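Local coordinates for protein Hpy188I (Helicobacter pylori, PDB 3OQG) that cleaves double-stranded DNA at a specific pseudopalindromic sequence, acting as a restriction endonuclease of the GIY-YIG nuclease family, at residues I30-F35 with E39-L44; C45-N50 with L56-I61. All coordinates share one frame; numbering follows the deposited sequence. Where two conformers were deposited one is given.

Contact 1: residues I30-F35 with E39-L44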
loop_
_atom_site.group_PDB
_atom_site.type_symbol
_atom_site.label_atom_id
_atom_site.label_comp_id
_atom_site.label_asym_id
_atom_site.label_seq_id
_atom_site.Cartn_x
_atom_site.Cartn_y
_atom_site.Cartn_z
ATOM N N ILE A 30 -4.729 24.073 -8.391
ATOM C CA ILE A 30 -5.836 24.101 -9.326
ATOM C C ILE A 30 -7.144 24.192 -8.549
ATOM O O ILE A 30 -7.354 23.483 -7.577
ATOM C CB ILE A 30 -5.828 22.845 -10.236
ATOM C CG1 ILE A 30 -4.488 22.717 -10.964
ATOM C CG2 ILE A 30 -6.971 22.859 -11.233
ATOM C CD1 ILE A 30 -4.063 23.937 -11.751
ATOM N N ASP A 31 -8.024 25.074 -9.008
ATOM C CA ASP A 31 -9.347 25.201 -8.442
ATOM C C ASP A 31 -10.155 23.939 -8.752
ATOM O O ASP A 31 -10.147 23.469 -9.887
ATOM C CB ASP A 31 -10.082 26.387 -9.061
ATOM C CG ASP A 31 -9.602 27.737 -8.543
ATOM O OD1 ASP A 31 -8.866 27.821 -7.541
ATOM O OD2 ASP A 31 -9.985 28.755 -9.161
ATOM N N TYR A 32 -10.879 23.422 -7.759
ATOM C CA TYR A 32 -11.785 22.292 -7.986
ATOM C C TYR A 32 -12.809 22.592 -9.107
ATOM O O TYR A 32 -13.180 21.702 -9.877
ATOM C CB TYR A 32 -12.500 21.863 -6.686
ATOM C CG TYR A 32 -13.292 20.594 -6.870
ATOM C CD1 TYR A 32 -12.650 19.356 -6.930
ATOM C CD2 TYR A 32 -14.666 20.634 -7.059
ATOM C CE1 TYR A 32 -13.358 18.192 -7.149
ATOM C CE2 TYR A 32 -15.392 19.471 -7.286
ATOM C CZ TYR A 32 -14.736 18.251 -7.331
ATOM O OH TYR A 32 -15.445 17.095 -7.543
ATOM N N LYS A 33 -13.235 23.842 -9.236
ATOM C CA LYS A 33 -14.188 24.193 -10.310
ATOM C C LYS A 33 -13.658 23.914 -11.726
ATOM O O LYS A 33 -14.440 23.716 -12.668
ATOM C CB LYS A 33 -14.648 25.650 -10.198
ATOM C CG LYS A 33 -13.552 26.716 -10.284
ATOM C CD LYS A 33 -14.112 28.114 -10.596
ATOM C CE LYS A 33 -15.383 28.448 -9.807
ATOM N NZ LYS A 33 -16.036 29.745 -10.264
ATOM N N ASP A 34 -12.333 23.892 -11.860
ATOM C CA ASP A 34 -11.658 23.571 -13.111
ATOM C C ASP A 34 -11.246 22.111 -13.254
ATOM O O ASP A 34 -10.506 21.771 -14.176
ATOM C CB ASP A 34 -10.415 24.453 -13.251
ATOM C CG ASP A 34 -10.750 25.926 -13.231
ATOM O OD1 ASP A 34 -11.822 26.305 -13.758
ATOM O OD2 ASP A 34 -9.948 26.703 -12.683
ATOM N N PHE A 35 -11.713 21.255 -12.345
ATOM C CA PHE A 35 -11.476 19.810 -12.406
ATOM C C PHE A 35 -12.346 19.199 -13.498
ATOM O O PHE A 35 -13.553 19.371 -13.513
ATOM C CB PHE A 35 -11.807 19.191 -11.043
ATOM C CG PHE A 35 -11.494 17.723 -10.916
ATOM C CD1 PHE A 35 -10.335 17.165 -11.442
ATOM C CD2 PHE A 35 -12.352 16.900 -10.195
ATOM C CE1 PHE A 35 -10.071 15.808 -11.285
ATOM C CE2 PHE A 35 -12.089 15.550 -10.027
ATOM C CZ PHE A 35 -10.952 15.004 -10.570
ATOM N N GLU A 39 -17.973 16.288 -12.913
ATOM C CA GLU A 39 -19.324 15.728 -13.113
ATOM C C GLU A 39 -19.469 14.286 -12.611
ATOM O O GLU A 39 -20.572 13.878 -12.241
ATOM C CB GLU A 39 -19.781 15.826 -14.580
ATOM C CG GLU A 39 -18.675 15.691 -15.618
ATOM C CD GLU A 39 -19.205 15.613 -17.044
ATOM O OE1 GLU A 39 -18.380 15.454 -17.967
ATOM O OE2 GLU A 39 -20.438 15.703 -17.237
ATOM N N TYR A 40 -18.366 13.535 -12.589
ATOM C CA TYR A 40 -18.350 12.158 -12.064
ATOM C C TYR A 40 -18.202 12.081 -10.539
ATOM O O TYR A 40 -18.397 11.028 -9.970
ATOM C CB TYR A 40 -17.190 11.362 -12.658
ATOM C CG TYR A 40 -17.281 11.110 -14.133
ATOM C CD1 TYR A 40 -17.853 9.936 -14.624
ATOM C CD2 TYR A 40 -16.777 12.031 -15.044
ATOM C CE1 TYR A 40 -17.922 9.689 -15.993
ATOM C CE2 TYR A 40 -16.850 11.797 -16.416
ATOM C CZ TYR A 40 -17.422 10.626 -16.879
ATOM O OH TYR A 40 -17.497 10.393 -18.234
ATOM N N PHE A 41 -17.824 13.191 -9.913
ATOM C CA PHE A 41 -17.575 13.248 -8.479
ATOM C C PHE A 41 -18.710 13.942 -7.757
ATOM O O PHE A 41 -19.335 14.885 -8.287
ATOM C CB PHE A 41 -16.268 13.994 -8.202
ATOM C CG PHE A 41 -15.043 13.174 -8.457
ATOM C CD1 PHE A 41 -14.265 12.711 -7.400
ATOM C CD2 PHE A 41 -14.683 12.832 -9.757
ATOM C CE1 PHE A 41 -13.144 11.931 -7.628
ATOM C CE2 PHE A 41 -13.580 12.075 -10.007
ATOM C CZ PHE A 41 -12.791 11.611 -8.946
ATOM N N ASN A 42 -18.972 13.480 -6.539
ATOM C CA ASN A 42 -19.990 14.064 -5.692
ATOM C C ASN A 42 -19.396 14.274 -4.288
ATOM O O ASN A 42 -18.605 13.460 -3.805
ATOM C CB ASN A 42 -21.197 13.145 -5.606
ATOM C CG ASN A 42 -21.776 12.805 -6.969
ATOM O OD1 ASN A 42 -21.713 11.652 -7.410
ATOM N ND2 ASN A 42 -22.336 13.800 -7.638
ATOM N N LEU A 43 -19.764 15.372 -3.648
ATOM C CA LEU A 43 -19.338 15.630 -2.268
ATOM C C LEU A 43 -19.699 14.456 -1.358
ATOM O O LEU A 43 -20.859 14.015 -1.312
ATOM C CB LEU A 43 -20.020 16.906 -1.744
ATOM C CG LEU A 43 -19.613 17.388 -0.360
ATOM C CD1 LEU A 43 -18.129 17.741 -0.317
ATOM C CD2 LEU A 43 -20.464 18.592 -0.033
ATOM N N LEU A 44 -18.701 13.969 -0.631
ATOM C CA LEU A 44 -18.859 12.779 0.211
ATOM C C LEU A 44 -18.883 13.113 1.695
ATOM O O LEU A 44 -19.726 12.611 2.427
ATOM C CB LEU A 44 -17.734 11.778 -0.098
ATOM C CG LEU A 44 -17.725 10.490 0.732
ATOM C CD1 LEU A 44 -19.009 9.686 0.564
ATOM C CD2 LEU A 44 -16.469 9.652 0.402
HETATM O O HOH W 1 -18.037 17.429 -8.181
#
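Phe35 leaves a short 3-10 turn at residues 32-34 and Phe41 stands just ahead of strand 42-50; the two backbones stay well apart, the nearest pair of CA atoms, Phe35 CA and Glu39 CA, being 8.9 Å from each other. Side chains therefore bridge the gap. Phe35 meets Phe41 in an edge-to-face (T-shaped) pair, with ring centroids 5.2 Å apart and planes at 66°. The rim atom CE2 of Phe35 comes down on one face of the Phe41 ring, off-centre, and lies 3.8 Å from Phe41 CD2. A chi1 of -175° places the Phe35 ring opposite its backbone N, beside the carbonyl carbon, so that CE2 can meet the Phe41 ring.

The turn itself is held by two backbone bonds, Asp34 N to Asp31 O and Phe35 N to Tyr32 O. Segment 30-35 lies against the hairpin of strands 71-77 and 80-87, which in GIY-YIG nucleases carries the family signature, through backbone bonds of Ile30 with Ile81 and Tyr32 with Gly79; Phe35 and Phe41 share Val74, and Phe35 and Tyr32 also touch Ile81. Ile162 of the second subunit packs on both phenylalanines, so the aromatic pair also belongs to the dimer contact.

Tyr32 runs beside Phe35, whose CB lies over one face of the tyrosine ring near its rim, and stacks on Tyr132 of strand 129-134. Its hydroxyl brings the polar element to an otherwise apolar contact. Tyr32 OH comes to 3.3 Å from Phe41 CB. It also hydrogen-bonds a water lying in the plane of the tyrosine ring (Tyr32 OH to water O 2.7 Å). The same water donates to the backbone carbonyl oxygen of Phe41 (water O to Phe41 O 2.9 Å), linking the phenol of the turn to the main chain just ahead of the strand.

Contact 2: residues C45-N50 with L56-I61; sequences CELVPN and LEINAI
The side chains of Glu46 and Asn59 run alongside each other off the same face of the hairpin, their carboxylate and amide planes turned 52° apart. Asn59 ND2 donates within its amide plane to the anti lone pair of Glu46 OE1 (2.8 Å), while Glu46 OE2 takes a bond from Gln130, so both carboxylate oxygens are engaged. Asn50 approaches Glu57 differently. Its amide is nearly perpendicular to the carboxylate, and Asn50 ND2 meets Glu57 OE2 from above the carboxylate plane at 2.6 Å. Glu57 is modelled in two conformers, which leaves the permanence of this bond doubtful. The other end of the amide, Asn50 OD1, accepts from Leu53 N in the turn, which would help to fix the rotation of the amide.

Beneath these groups runs a regular antiparallel beta hairpin. Glu46 with Asn59 and Val48 with Glu57 form the hydrogen-bonded pairs; the bond from Glu57 N to Val48 O (2.8 Å) is almost straight at 177°. The Leu47-Ile58 pair between them is non-hydrogen-bonded, and CA-H...O contacts such as Leu47 CA to Glu57 O (3.3 Å) supplement the ladder.

The face with Cys45, Leu47, Pro49, Leu56 and Ile58 is apolar. Leu47 CD2 lies 4.0 Å from Ile58 CG1, the two side chains running alongside each other, and Cys45 CB is 3.9 Å from Ile58 CG2. Helix 91-98 covers this face at Cys45, Leu47 and Ile58, helix 113-125 at Pro49 and Leu56, and strand 129-134 continues the sheet beside Cys45 and Leu47.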
loop_
_atom_site.group_PDB
_atom_site.type_symbol
_atom_site.label_atom_id
_atom_site.label_comp_id
_atom_site.label_asym_id
_atom_site.label_seq_id
_atom_site.Cartn_x
_atom_site.Cartn_y
_atom_site.Cartn_z
ATOM N N CYS A 45 -17.951 13.955 2.139
ATOM C CA CYS A 45 -17.823 14.308 3.547
ATOM C C CYS A 45 -16.868 15.480 3.656
ATOM O O CYS A 45 -16.321 15.944 2.650
ATOM C CB CYS A 45 -17.287 13.123 4.366
ATOM S SG CYS A 45 -15.646 12.521 3.935
ATOM N N GLU A 46 -16.687 15.960 4.873
ATOM C CA GLU A 46 -15.676 16.956 5.172
ATOM C C GLU A 46 -14.810 16.391 6.266
ATOM O O GLU A 46 -15.283 15.597 7.112
ATOM C CB GLU A 46 -16.297 18.262 5.656
ATOM C CG GLU A 46 -16.899 19.075 4.584
ATOM C CD GLU A 46 -17.672 20.231 5.117
ATOM O OE1 GLU A 46 -18.516 20.006 6.036
ATOM O OE2 GLU A 46 -17.444 21.361 4.618
ATOM N N LEU A 47 -13.549 16.813 6.248
ATOM C CA LEU A 47 -12.591 16.504 7.310
ATOM C C LEU A 47 -12.346 17.764 8.144
ATOM O O LEU A 47 -12.044 18.836 7.601
ATOM C CB LEU A 47 -11.259 16.020 6.729
ATOM C CG LEU A 47 -11.356 14.910 5.664
ATOM C CD1 LEU A 47 -9.971 14.462 5.166
ATOM C CD2 LEU A 47 -12.197 13.736 6.196
ATOM N N VAL A 48 -12.484 17.610 9.450
ATOM C CA VAL A 48 -12.326 18.717 10.380
ATOM C C VAL A 48 -11.070 18.535 11.225
ATOM O O VAL A 48 -10.995 17.579 12.018
ATOM C CB VAL A 48 -13.531 18.801 11.322
ATOM C CG1 VAL A 48 -13.382 20.019 12.208
ATOM C CG2 VAL A 48 -14.849 18.820 10.534
ATOM N N PRO A 49 -10.065 19.425 11.061
ATOM C CA PRO A 49 -8.861 19.292 11.875
ATOM C C PRO A 49 -9.148 19.500 13.331
ATOM O O PRO A 49 -9.900 20.424 13.705
ATOM C CB PRO A 49 -7.957 20.428 11.362
ATOM C CG PRO A 49 -8.440 20.676 10.029
ATOM C CD PRO A 49 -9.909 20.527 10.091
ATOM N N ASN A 50 -8.579 18.611 14.137
ATOM C CA ASN A 50 -8.606 18.729 15.563
ATOM C C ASN A 50 -7.158 18.708 16.075
ATOM O O ASN A 50 -6.593 17.650 16.351
ATOM C CB ASN A 50 -9.446 17.615 16.169
ATOM C CG ASN A 50 -9.653 17.800 17.663
ATOM O OD1 ASN A 50 -8.816 18.421 18.353
ATOM N ND2 ASN A 50 -10.721 17.215 18.182
ATOM N N LEU A 56 -7.879 14.179 12.356
ATOM C CA LEU A 56 -8.995 14.653 11.566
ATOM C C LEU A 56 -10.305 13.967 11.937
ATOM O O LEU A 56 -10.386 12.742 12.015
ATOM C CB LEU A 56 -8.740 14.362 10.107
ATOM C CG LEU A 56 -7.432 14.922 9.549
ATOM C CD1 LEU A 56 -7.035 14.225 8.247
ATOM C CD2 LEU A 56 -7.549 16.414 9.386
ATOM N N GLU A 57 -11.338 14.773 12.144
ATOM C CA GLU A 57 -12.687 14.261 12.399
ATOM C C GLU A 57 -13.447 14.275 11.090
ATOM O O GLU A 57 -13.035 14.945 10.160
ATOM C CB GLU A 57 -13.396 15.132 13.417
ATOM C CG GLU A 57 -12.694 15.161 14.763
ATOM C CD GLU A 57 -13.151 16.277 15.670
ATOM O OE1 GLU A 57 -13.840 17.218 15.216
ATOM O OE2 GLU A 57 -12.768 16.231 16.846
ATOM N N ILE A 58 -14.551 13.534 11.011
ATOM C CA ILE A 58 -15.324 13.444 9.756
ATOM C C ILE A 58 -16.742 13.960 9.951
ATOM O O ILE A 58 -17.450 13.547 10.906
ATOM C CB ILE A 58 -15.412 11.990 9.211
ATOM C CG1 ILE A 58 -14.025 11.448 8.848
ATOM C CG2 ILE A 58 -16.370 11.873 7.992
ATOM C CD1 ILE A 58 -14.000 9.941 8.684
ATOM N N ASN A 59 -17.150 14.850 9.053
ATOM C CA ASN A 59 -18.543 15.273 8.924
ATOM C C ASN A 59 -19.105 14.499 7.744
ATOM O O ASN A 59 -18.780 14.812 6.617
ATOM C CB ASN A 59 -18.652 16.766 8.623
ATOM C CG ASN A 59 -20.061 17.189 8.210
ATOM O OD1 ASN A 59 -21.037 16.715 8.781
ATOM N ND2 ASN A 59 -20.168 18.120 7.264
ATOM N N ALA A 60 -19.925 13.483 8.015
ATOM C CA ALA A 60 -20.529 12.674 6.957
ATOM C C ALA A 60 -21.548 13.496 6.174
ATOM O O ALA A 60 -22.410 14.139 6.768
ATOM C CB ALA A 60 -21.218 11.425 7.550
ATOM N N ILE A 61 -21.481 13.441 4.853
ATOM C CA ILE A 61 -22.407 14.208 4.015
ATOM C C ILE A 61 -23.270 13.279 3.170
ATOM O O ILE A 61 -24.496 13.275 3.322
ATOM C CB ILE A 61 -21.672 15.294 3.166
ATOM C CG1 ILE A 61 -21.073 16.363 4.084
ATOM C CG2 ILE A 61 -22.642 15.959 2.188
ATOM C CD1 ILE A 61 -20.201 17.390 3.357
#

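Overall arrangement
The contacts follow each other along the chain: segment 39-44 of contact 1 runs into strand 42-50, though its touching residue Phe41 lies just before it, and contact 2 uses the strand's remainder. Where they join, Leu44 O probably accepts a hydrogen bond from Ile61 N, and Leu43 packs on Ile61. Contact 1 is smaller and more fully buried, aromatic rings and one bridging water at the subunit interface, the side chain of Phe41 being about 9 Å from that of His86, a calcium-binding residue whose metal is absent from this chain. Contact 2, a partly buried sheet-edge hairpin, is dominated by backbone bonds, with mostly polar groups on one face and helix-covered apolar groups on the other.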